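Local coordinates for protein glycosyltransferase Gtf1 (Streptococcus pneumoniae, PDB 4PQG) that is a glycosyltransferase of the GT-B class, built from two Rossmann-like domains and an extended beta-sheet domain, at residues V247-E252 against Y272-A277; E296-Y301 against P306-I311; V224-E229 against V235-A240. All coordinates share one frame; numbering follows the deposited sequence.

Following the chain from its N terminus, contact 3 comes first. It closes the short connection from strand 223-226 to helix 233-240. The chain then enters strand 244-248, where contact 1 closes a longer, mostly irregular loop by bringing 247-252 against 272-277. Contact 2 closes last, across the short loop between helix 288-301 and strand 308-310. The three are in series; none nests in or crosses another. All three pack a helix against one parallel sheet, in which strands 223-226, 244-248, 282-285 and 308-310 are successive. Contact 1 touches both others: Phe274 and Ala277 reach Phe298 of contact 2, and backbone bonding joins it to contact 3. Contacts 2 and 3 do not touch.

Contact 1 of 3, residues V247-E252 against Y272-A277; sequences VVVHAE and YQFTNA. With NAG (2-acetamido-2-deoxy-beta-D-glucopyranose), chain D.
The contact belongs to the beta-alpha-beta unit formed by strand 244-248, helix 271-275 and strand 282-285. Val247 meets Gln273, and Val249 meets Phe274. Both methyls of Val247 lie against the aliphatic part of Gln273, with CG1 and CG2 each 4.0 Å from Gln273 CG. The Gln273 chain bends at chi2 (92°), and its amide bonds elsewhere, NE2 to the carbonyl of Tyr269. Val249 sets CG2 beside its backbone N and brings it to the rim of the Phe274 ring, near the ring plane. The gap from Val249 CG2 to Phe274 CZ is 4.0 Å. Trp266 meets the same ring edge-to-face.

Thr275 is the last helical residue, and Asn276 is the first to leave helical geometry. The backbone N and the side-chain ND2 of Asn276 approach Tyr272 O from opposite faces of the carbonyl plane. Each of Asn276 N and ND2 is 3.1 Å from Tyr272 O.

Beyond the strand, His250 turns to the bound NAG. His250 ND1 and NAG O6 share a nearly straight hydrogen bond of 2.8 Å, and O6 lies in the plane of the imidazole. Either atom could be the donor. NE2 of the same ring bonds to Asp227 OD1, so the ring is gripped at both nitrogens and its rotation is fixed. Ala251 CB comes within 3.4 Å of NAG O7.

No hydrogen bond joins the two segments. They hold together by dispersion between buried apolar groups, while the hydrogen bond to NAG comes from His250, outside the apolar patch.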
loop_
_atom_site.group_PDB
_atom_site.type_symbol
_atom_site.label_atom_id
_atom_site.label_comp_id
_atom_site.label_asym_id
_atom_site.label_seq_id
_atom_site.Cartn_x
_atom_site.Cartn_y
_atom_site.Cartn_z
ATOM N N VAL A 247 -3.239 15.349 8.215
ATOM C CA VAL A 247 -3.050 14.878 6.832
ATOM C C VAL A 247 -1.595 14.445 6.681
ATOM O O VAL A 247 -0.669 15.232 6.938
ATOM C CB VAL A 247 -3.393 15.965 5.789
ATOM C CG1 VAL A 247 -2.907 15.578 4.384
ATOM C CG2 VAL A 247 -4.889 16.262 5.802
ATOM N N VAL A 248 -1.393 13.188 6.297
ATOM C CA VAL A 248 -0.046 12.697 6.040
ATOM C C VAL A 248 0.301 12.919 4.574
ATOM O O VAL A 248 -0.480 12.547 3.686
ATOM C CB VAL A 248 0.096 11.213 6.398
ATOM C CG1 VAL A 248 1.522 10.731 6.181
ATOM C CG2 VAL A 248 -0.285 10.994 7.848
ATOM N N VAL A 249 1.454 13.547 4.353
ATOM C CA VAL A 249 2.005 13.774 3.022
ATOM C C VAL A 249 2.980 12.627 2.741
ATOM O O VAL A 249 3.956 12.444 3.465
ATOM C CB VAL A 249 2.732 15.137 2.939
ATOM C CG1 VAL A 249 3.284 15.382 1.536
ATOM C CG2 VAL A 249 1.798 16.266 3.368
ATOM N N HIS A 250 2.697 11.825 1.721
ATOM C CA HIS A 250 3.502 10.616 1.483
ATOM C C HIS A 250 4.604 10.713 0.454
ATOM O O HIS A 250 5.742 10.266 0.698
ATOM C CB HIS A 250 2.595 9.441 1.170
ATOM C CG HIS A 250 1.838 8.946 2.365
ATOM N ND1 HIS A 250 2.397 8.164 3.297
ATOM C CD2 HIS A 250 0.526 9.158 2.761
ATOM C CE1 HIS A 250 1.491 7.881 4.244
ATOM N NE2 HIS A 250 0.338 8.479 3.906
ATOM N N ALA A 251 4.287 11.276 -0.700
ATOM C CA ALA A 251 5.261 11.394 -1.784
ATOM C C ALA A 251 5.659 12.871 -1.927
ATOM O O ALA A 251 5.242 13.712 -1.109
ATOM C CB ALA A 251 4.639 10.866 -3.073
ATOM N N GLU A 252 6.462 13.187 -2.946
ATOM C CA GLU A 252 6.709 14.579 -3.345
ATOM C C GLU A 252 5.355 15.257 -3.589
ATOM O O GLU A 252 4.455 14.635 -4.130
ATOM C CB GLU A 252 7.563 14.599 -4.614
ATOM C CG GLU A 252 7.986 15.979 -5.103
ATOM C CD GLU A 252 8.814 16.730 -4.076
ATOM O OE1 GLU A 252 10.052 16.763 -4.212
ATOM O OE2 GLU A 252 8.235 17.278 -3.110
ATOM N N TYR A 272 -6.448 19.179 -2.726
ATOM C CA TYR A 272 -7.618 19.484 -1.905
ATOM C C TYR A 272 -7.203 19.863 -0.480
ATOM O O TYR A 272 -7.644 20.887 0.060
ATOM C CB TYR A 272 -8.628 18.313 -1.865
ATOM C CG TYR A 272 -9.831 18.699 -1.027
ATOM C CD1 TYR A 272 -10.851 19.474 -1.573
ATOM C CD2 TYR A 272 -9.910 18.358 0.330
ATOM C CE1 TYR A 272 -11.939 19.869 -0.814
ATOM C CE2 TYR A 272 -10.999 18.747 1.100
ATOM C CZ TYR A 272 -12.000 19.507 0.518
ATOM O OH TYR A 272 -13.081 19.909 1.245
ATOM N N GLN A 273 -6.373 19.020 0.128
ATOM C CA GLN A 273 -5.957 19.225 1.509
ATOM C C GLN A 273 -5.178 20.535 1.709
ATOM O O GLN A 273 -5.348 21.208 2.733
ATOM C CB GLN A 273 -5.156 18.032 2.041
ATOM C CG GLN A 273 -5.845 16.684 1.899
ATOM C CD GLN A 273 -5.473 15.971 0.600
ATOM O OE1 GLN A 273 -5.756 16.451 -0.504
ATOM N NE2 GLN A 273 -4.832 14.825 0.733
ATOM N N PHE A 274 -4.362 20.905 0.719
ATOM C CA PHE A 274 -3.520 22.104 0.782
ATOM C C PHE A 274 -4.362 23.365 0.545
ATOM O O PHE A 274 -4.194 24.378 1.245
ATOM C CB PHE A 274 -2.349 22.012 -0.236
ATOM C CG PHE A 274 -1.309 20.961 0.105
ATOM C CD1 PHE A 274 -1.317 20.309 1.339
ATOM C CD2 PHE A 274 -0.297 20.658 -0.798
ATOM C CE1 PHE A 274 -0.347 19.367 1.653
ATOM C CE2 PHE A 274 0.689 19.726 -0.494
ATOM C CZ PHE A 274 0.663 19.069 0.734
ATOM N N THR A 275 -5.294 23.291 -0.406
ATOM C CA THR A 275 -6.266 24.372 -0.657
ATOM C C THR A 275 -7.039 24.703 0.622
ATOM O O THR A 275 -7.241 25.874 0.955
ATOM C CB THR A 275 -7.249 23.979 -1.787
ATOM O OG1 THR A 275 -6.511 23.790 -3.001
ATOM C CG2 THR A 275 -8.314 25.056 -2.007
ATOM N N ASN A 276 -7.416 23.662 1.356
ATOM C CA ASN A 276 -8.216 23.806 2.570
ATOM C C ASN A 276 -7.433 23.509 3.854
ATOM O O ASN A 276 -7.952 22.884 4.780
ATOM C CB ASN A 276 -9.445 22.891 2.456
ATOM C CG ASN A 276 -10.328 23.268 1.287
ATOM O OD1 ASN A 276 -11.042 24.271 1.341
ATOM N ND2 ASN A 276 -10.273 22.481 0.211
ATOM N N ALA A 277 -6.181 23.969 3.898
ATOM C CA ALA A 277 -5.277 23.709 5.030
ATOM C C ALA A 277 -5.761 24.328 6.343
ATOM O O ALA A 277 -5.414 23.849 7.409
ATOM C CB ALA A 277 -3.855 24.177 4.716
HETATM C C1 NAG D . 5.305 6.624 -0.927
HETATM C C2 NAG D . 6.511 7.412 -1.420
HETATM C C3 NAG D . 7.574 6.769 -0.520
HETATM C C4 NAG D . 7.161 6.770 0.961
HETATM C C5 NAG D . 5.714 6.232 1.136
HETATM C C6 NAG D . 5.237 6.119 2.580
HETATM C C7 NAG D . 7.355 8.017 -3.624
HETATM C C8 NAG D . 7.627 7.510 -5.012
HETATM N N2 NAG D . 6.834 7.126 -2.797
HETATM O O1 NAG D . 4.325 6.156 -1.809
HETATM O O3 NAG D . 8.855 7.346 -0.707
HETATM O O4 NAG D . 8.058 5.948 1.667
HETATM O O5 NAG D . 4.881 7.079 0.341
HETATM O O6 NAG D . 5.116 7.435 3.072
HETATM O O7 NAG D . 7.601 9.195 -3.316
#

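Contact 2 of 3, residues E296-Y301 against P306-I311; sequences EQFAKY and PKIVTI
This is a small apolar contact, centred on one CH-pi interaction, between Phe298 near the end of helix 288-301 and Pro306 just before strand 308-310. It lies across a short loop, at an edge strand of the parallel sheet within this chain.

Pro306 lies over one face of the Phe298 ring. Its CG is 3.6 Å from the ring centroid and 17° off the ring normal. The atom does not sit over the exact middle: it is shifted toward one side of the ring and lies 3.5 Å from Phe298 CD2. Phe298 CE2 is equally near. Pro306 CD follows behind, 3.6 Å from Phe298 CG, so the pyrrolidine reaches over the ring from its root. The side chains meet obliquely. The C-H groups of a proline ring, slightly polarised by its nitrogen, probably suit the electron-rich face of the phenyl ring.

Ile308 adds a lesser touch from a different direction. Its CG1 stands beside the backbone N (chi1 -58°), and an extended chi2 carries CD1 to the rim of the same ring, near the ring plane. The distance from Ile308 CD1 to Phe298 CD2 is 4.1 Å. Pro306 therefore covers a face while Ile308 meets an edge.

No hydrogen bond crosses between the segments. Nearby, Gln295 of the helix gives its amide NE2 to the carbonyl of Pro306. Phe274 from helix 271-275 meets Phe298 edge-to-face, and Phe283 from strand 282-285 also meets it. Farther along 306-311, Ile311 packs on helix 494-508, near the C terminus.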
loop_
_atom_site.group_PDB
_atom_site.type_symbol
_atom_site.label_atom_id
_atom_site.label_comp_id
_atom_site.label_asym_id
_atom_site.label_seq_id
_atom_site.Cartn_x
_atom_site.Cartn_y
_atom_site.Cartn_z
ATOM N N GLU A 296 7.556 26.791 3.421
ATOM C CA GLU A 296 7.848 27.895 2.513
ATOM C C GLU A 296 6.767 28.065 1.449
ATOM O O GLU A 296 6.374 29.193 1.130
ATOM C CB GLU A 296 9.214 27.706 1.830
ATOM C CG GLU A 296 10.408 27.768 2.781
ATOM C CD GLU A 296 11.739 27.384 2.126
ATOM O OE1 GLU A 296 11.741 26.872 0.984
ATOM O OE2 GLU A 296 12.800 27.594 2.764
ATOM N N GLN A 297 6.301 26.955 0.877
ATOM C CA GLN A 297 5.320 27.055 -0.205
ATOM C C GLN A 297 3.964 27.529 0.301
ATOM O O GLN A 297 3.286 28.287 -0.380
ATOM C CB GLN A 297 5.218 25.747 -0.992
ATOM C CG GLN A 297 6.450 25.495 -1.853
ATOM C CD GLN A 297 6.588 24.050 -2.274
ATOM O OE1 GLN A 297 6.046 23.142 -1.641
ATOM N NE2 GLN A 297 7.303 23.831 -3.358
ATOM N N PHE A 298 3.580 27.090 1.497
ATOM C CA PHE A 298 2.360 27.598 2.115
ATOM C C PHE A 298 2.411 29.120 2.269
ATOM O O PHE A 298 1.444 29.828 1.947
ATOM C CB PHE A 298 2.083 26.886 3.454
ATOM C CG PHE A 298 1.233 25.643 3.301
ATOM C CD1 PHE A 298 -0.027 25.716 2.694
ATOM C CD2 PHE A 298 1.693 24.414 3.732
ATOM C CE1 PHE A 298 -0.810 24.581 2.520
ATOM C CE2 PHE A 298 0.918 23.285 3.585
ATOM C CZ PHE A 298 -0.338 23.366 2.975
ATOM N N ALA A 299 3.563 29.617 2.716
ATOM C CA ALA A 299 3.769 31.053 2.913
ATOM C C ALA A 299 3.811 31.807 1.594
ATOM O O ALA A 299 3.271 32.901 1.490
ATOM C CB ALA A 299 5.041 31.304 3.717
ATOM N N LYS A 300 4.438 31.214 0.582
ATOM C CA LYS A 300 4.629 31.889 -0.703
ATOM C C LYS A 300 3.369 31.896 -1.584
ATOM O O LYS A 300 3.090 32.878 -2.285
ATOM C CB LYS A 300 5.800 31.242 -1.447
ATOM C CG LYS A 300 6.383 32.075 -2.574
ATOM C CD LYS A 300 7.176 31.197 -3.529
ATOM C CE LYS A 300 8.379 31.920 -4.098
ATOM N NZ LYS A 300 7.975 33.140 -4.845
ATOM N N TYR A 301 2.607 30.807 -1.555
ATOM C CA TYR A 301 1.510 30.636 -2.519
ATOM C C TYR A 301 0.089 30.686 -1.958
ATOM O O TYR A 301 -0.876 30.774 -2.729
ATOM C CB TYR A 301 1.696 29.335 -3.309
ATOM C CG TYR A 301 3.001 29.245 -4.064
ATOM C CD1 TYR A 301 3.169 29.891 -5.293
ATOM C CD2 TYR A 301 4.056 28.494 -3.565
ATOM C CE1 TYR A 301 4.364 29.798 -5.991
ATOM C CE2 TYR A 301 5.249 28.385 -4.257
ATOM C CZ TYR A 301 5.398 29.041 -5.467
ATOM O OH TYR A 301 6.586 28.947 -6.141
ATOM N N PRO A 306 -0.065 26.504 8.110
ATOM C CA PRO A 306 -0.452 25.367 8.919
ATOM C C PRO A 306 0.719 24.838 9.730
ATOM O O PRO A 306 1.877 25.144 9.430
ATOM C CB PRO A 306 -0.896 24.337 7.880
ATOM C CG PRO A 306 -0.128 24.668 6.653
ATOM C CD PRO A 306 0.251 26.121 6.716
ATOM N N LYS A 307 0.401 24.065 10.761
ATOM C CA LYS A 307 1.392 23.355 11.534
ATOM C C LYS A 307 1.841 22.139 10.734
ATOM O O LYS A 307 1.018 21.421 10.164
ATOM C CB LYS A 307 0.815 22.919 12.877
ATOM C CG LYS A 307 1.786 22.090 13.698
ATOM C CD LYS A 307 1.348 21.926 15.141
ATOM C CE LYS A 307 2.539 21.476 15.982
ATOM N NZ LYS A 307 2.163 21.145 17.383
ATOM N N ILE A 308 3.148 21.924 10.686
ATOM C CA ILE A 308 3.718 20.796 9.944
ATOM C C ILE A 308 4.715 20.084 10.834
ATOM O O ILE A 308 5.658 20.696 11.316
ATOM C CB ILE A 308 4.415 21.253 8.654
ATOM C CG1 ILE A 308 3.444 22.011 7.741
ATOM C CG2 ILE A 308 5.072 20.074 7.954
ATOM C CD1 ILE A 308 4.096 22.604 6.502
ATOM N N VAL A 309 4.506 18.797 11.061
ATOM C CA VAL A 309 5.383 18.032 11.943
ATOM C C VAL A 309 6.104 16.964 11.129
ATOM O O VAL A 309 5.526 16.399 10.197
ATOM C CB VAL A 309 4.623 17.440 13.168
ATOM C CG1 VAL A 309 3.482 16.536 12.752
ATOM C CG2 VAL A 309 5.561 16.679 14.101
ATOM N N THR A 310 7.364 16.710 11.476
ATOM C CA THR A 310 8.150 15.674 10.834
ATOM C C THR A 310 8.094 14.384 11.636
ATOM O O THR A 310 8.589 14.317 12.752
ATOM C CB THR A 310 9.611 16.104 10.643
ATOM O OG1 THR A 310 9.662 17.271 9.805
ATOM C CG2 THR A 310 10.428 14.973 10.018
ATOM N N ILE A 311 7.468 13.355 11.065
ATOM C CA ILE A 311 7.451 12.038 11.681
ATOM C C ILE A 311 7.689 11.019 10.580
ATOM O O ILE A 311 6.851 10.880 9.681
ATOM C CB ILE A 311 6.120 11.717 12.390
ATOM C CG1 ILE A 311 5.642 12.886 13.261
ATOM C CG2 ILE A 311 6.249 10.436 13.203
ATOM C CD1 ILE A 311 4.196 12.751 13.692
#

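Contact 3 of 3, residues V224-E229 against V235-A240; sequences VILDRE and VVFEEA
Apolar contacts carry this pairing of strand 224-226 with helix 235-240. Leu226 and Val236 reach toward each other tip to tip, and Leu226 CD2 is 4.1 Å from Val236 CG1. Leu226 CD1 is just as near to that methyl, so both branches of the leucine meet one branch of the valine. With CG anti to the backbone N (chi1 -171°), Leu226 holds both CD1 and CD2 out toward the helix. Leu226 CD2 also touches the rim of the Phe237 ring, 3.7 Å from CE2 and in the ring plane. The faces of this ring therefore take no part in the leucine contact, and the two side chains cross at about a right angle.

Val224 extends the line of contact to Ala240. Its CB is 4.2 Å from Ala240 CB, and its CG1 is 4.3 Å from Val236 CG1. Val236 and Ala240 are one helical turn apart. The helix bond from Ala240 N to Val236 O measures 2.9 Å.

Polar partners lie outside the pair of segments. Glu238 and Glu239 both form salt bridges with Arg210 of helix 205-215. Beyond the strand, Asp227 pairs with Arg32, and Arg228 with Glu26.

The axes of the two elements run nearly antiparallel, at 162°, and come within 10.2 Å. A strand followed by a helix lying back against it, with strand 244-248 parallel beside the first, is the beta-alpha-beta crossover that builds the Rossmann-like domains of GT-B proteins.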
loop_
_atom_site.group_PDB
_atom_site.type_symbol
_atom_site.label_atom_id
_atom_site.label_comp_id
_atom_site.label_asym_id
_atom_site.label_seq_id
_atom_site.Cartn_x
_atom_site.Cartn_y
_atom_site.Cartn_z
ATOM N N VAL A 224 -8.174 11.993 13.613
ATOM C CA VAL A 224 -8.362 11.403 12.284
ATOM C C VAL A 224 -7.102 11.710 11.469
ATOM O O VAL A 224 -6.726 12.874 11.293
ATOM C CB VAL A 224 -9.643 11.936 11.598
ATOM C CG1 VAL A 224 -9.769 11.408 10.170
ATOM C CG2 VAL A 224 -10.870 11.544 12.421
ATOM N N ILE A 225 -6.446 10.653 11.013
ATOM C CA ILE A 225 -5.273 10.776 10.164
ATOM C C ILE A 225 -5.646 10.305 8.763
ATOM O O ILE A 225 -6.031 9.146 8.553
ATOM C CB ILE A 225 -4.093 9.957 10.700
ATOM C CG1 ILE A 225 -3.781 10.377 12.147
ATOM C CG2 ILE A 225 -2.881 10.094 9.785
ATOM C CD1 ILE A 225 -2.707 9.561 12.825
ATOM N N LEU A 226 -5.503 11.218 7.819
ATOM C CA LEU A 226 -5.875 10.978 6.442
ATOM C C LEU A 226 -4.667 10.657 5.550
ATOM O O LEU A 226 -3.829 11.522 5.267
ATOM C CB LEU A 226 -6.617 12.200 5.921
ATOM C CG LEU A 226 -7.318 12.154 4.568
ATOM C CD1 LEU A 226 -8.284 10.986 4.506
ATOM C CD2 LEU A 226 -8.052 13.478 4.376
ATOM N N ASP A 227 -4.607 9.420 5.091
ATOM C CA ASP A 227 -3.515 8.982 4.217
ATOM C C ASP A 227 -3.776 9.180 2.727
ATOM O O ASP A 227 -2.901 9.671 1.985
ATOM C CB ASP A 227 -3.149 7.541 4.550
ATOM C CG ASP A 227 -2.403 7.455 5.858
ATOM O OD1 ASP A 227 -1.294 8.055 5.901
ATOM O OD2 ASP A 227 -2.926 6.850 6.831
ATOM N N ARG A 228 -4.976 8.804 2.304
ATOM C CA ARG A 228 -5.431 8.961 0.928
ATOM C C ARG A 228 -6.912 9.235 0.958
ATOM O O ARG A 228 -7.637 8.661 1.789
ATOM C CB ARG A 228 -5.265 7.674 0.176
ATOM C CG ARG A 228 -3.945 7.444 -0.477
ATOM C CD ARG A 228 -4.225 6.372 -1.511
ATOM N NE ARG A 228 -3.297 5.246 -1.460
ATOM C CZ ARG A 228 -2.228 5.153 -2.236
ATOM N NH1 ARG A 228 -1.957 6.135 -3.093
ATOM N NH2 ARG A 228 -1.438 4.088 -2.154
ATOM N N GLU A 229 -7.380 10.040 0.010
ATOM C CA GLU A 229 -8.650 10.754 0.205
ATOM C C GLU A 229 -9.400 11.076 -1.087
ATOM O O GLU A 229 -10.417 11.796 -1.061
ATOM C CB GLU A 229 -8.346 12.021 1.044
ATOM C CG GLU A 229 -9.028 13.328 0.677
ATOM C CD GLU A 229 -8.376 14.106 -0.464
ATOM O OE1 GLU A 229 -7.475 13.589 -1.169
ATOM O OE2 GLU A 229 -8.803 15.261 -0.671
ATOM N N VAL A 235 -15.945 15.386 2.724
ATOM C CA VAL A 235 -16.759 14.730 3.757
ATOM C C VAL A 235 -15.913 14.372 4.980
ATOM O O VAL A 235 -16.344 14.566 6.121
ATOM C CB VAL A 235 -17.450 13.467 3.187
ATOM C CG1 VAL A 235 -18.104 12.679 4.299
ATOM C CG2 VAL A 235 -18.481 13.873 2.133
ATOM N N VAL A 236 -14.710 13.855 4.749
ATOM C CA VAL A 236 -13.777 13.587 5.848
ATOM C C VAL A 236 -13.396 14.891 6.597
ATOM O O VAL A 236 -13.432 14.944 7.834
ATOM C CB VAL A 236 -12.522 12.823 5.341
ATOM C CG1 VAL A 236 -11.478 12.663 6.442
ATOM C CG2 VAL A 236 -12.922 11.459 4.826
ATOM N N PHE A 237 -13.057 15.932 5.838
ATOM C CA PHE A 237 -12.680 17.229 6.390
ATOM C C PHE A 237 -13.796 17.779 7.270
ATOM O O PHE A 237 -13.553 18.160 8.422
ATOM C CB PHE A 237 -12.310 18.241 5.278
ATOM C CG PHE A 237 -10.830 18.272 4.936
ATOM C CD1 PHE A 237 -10.158 19.488 4.813
ATOM C CD2 PHE A 237 -10.110 17.088 4.739
ATOM C CE1 PHE A 237 -8.800 19.534 4.514
ATOM C CE2 PHE A 237 -8.745 17.128 4.432
ATOM C CZ PHE A 237 -8.089 18.355 4.320
ATOM N N GLU A 238 -15.020 17.771 6.743
ATOM C CA GLU A 238 -16.153 18.346 7.449
ATOM C C GLU A 238 -16.461 17.592 8.737
ATOM O O GLU A 238 -16.613 18.205 9.804
ATOM C CB GLU A 238 -17.377 18.371 6.542
ATOM C CG GLU A 238 -17.318 19.469 5.497
ATOM C CD GLU A 238 -18.454 19.382 4.501
ATOM O OE1 GLU A 238 -19.239 18.408 4.553
ATOM O OE2 GLU A 238 -18.562 20.287 3.659
ATOM N N GLU A 239 -16.519 16.266 8.643
ATOM C CA GLU A 239 -16.881 15.437 9.778
ATOM C C GLU A 239 -15.776 15.296 10.811
ATOM O O GLU A 239 -16.043 14.933 11.957
ATOM C CB GLU A 239 -17.342 14.052 9.315
ATOM C CG GLU A 239 -18.564 14.083 8.409
ATOM C CD GLU A 239 -19.751 14.751 9.076
ATOM O OE1 GLU A 239 -19.980 14.479 10.280
ATOM O OE2 GLU A 239 -20.442 15.536 8.395
ATOM N N ALA A 240 -14.541 15.584 10.412
ATOM C CA ALA A 240 -13.406 15.491 11.324
ATOM C C ALA A 240 -13.226 16.752 12.176
ATOM O O ALA A 240 -12.443 16.736 13.121
ATOM C CB ALA A 240 -12.125 15.189 10.559
#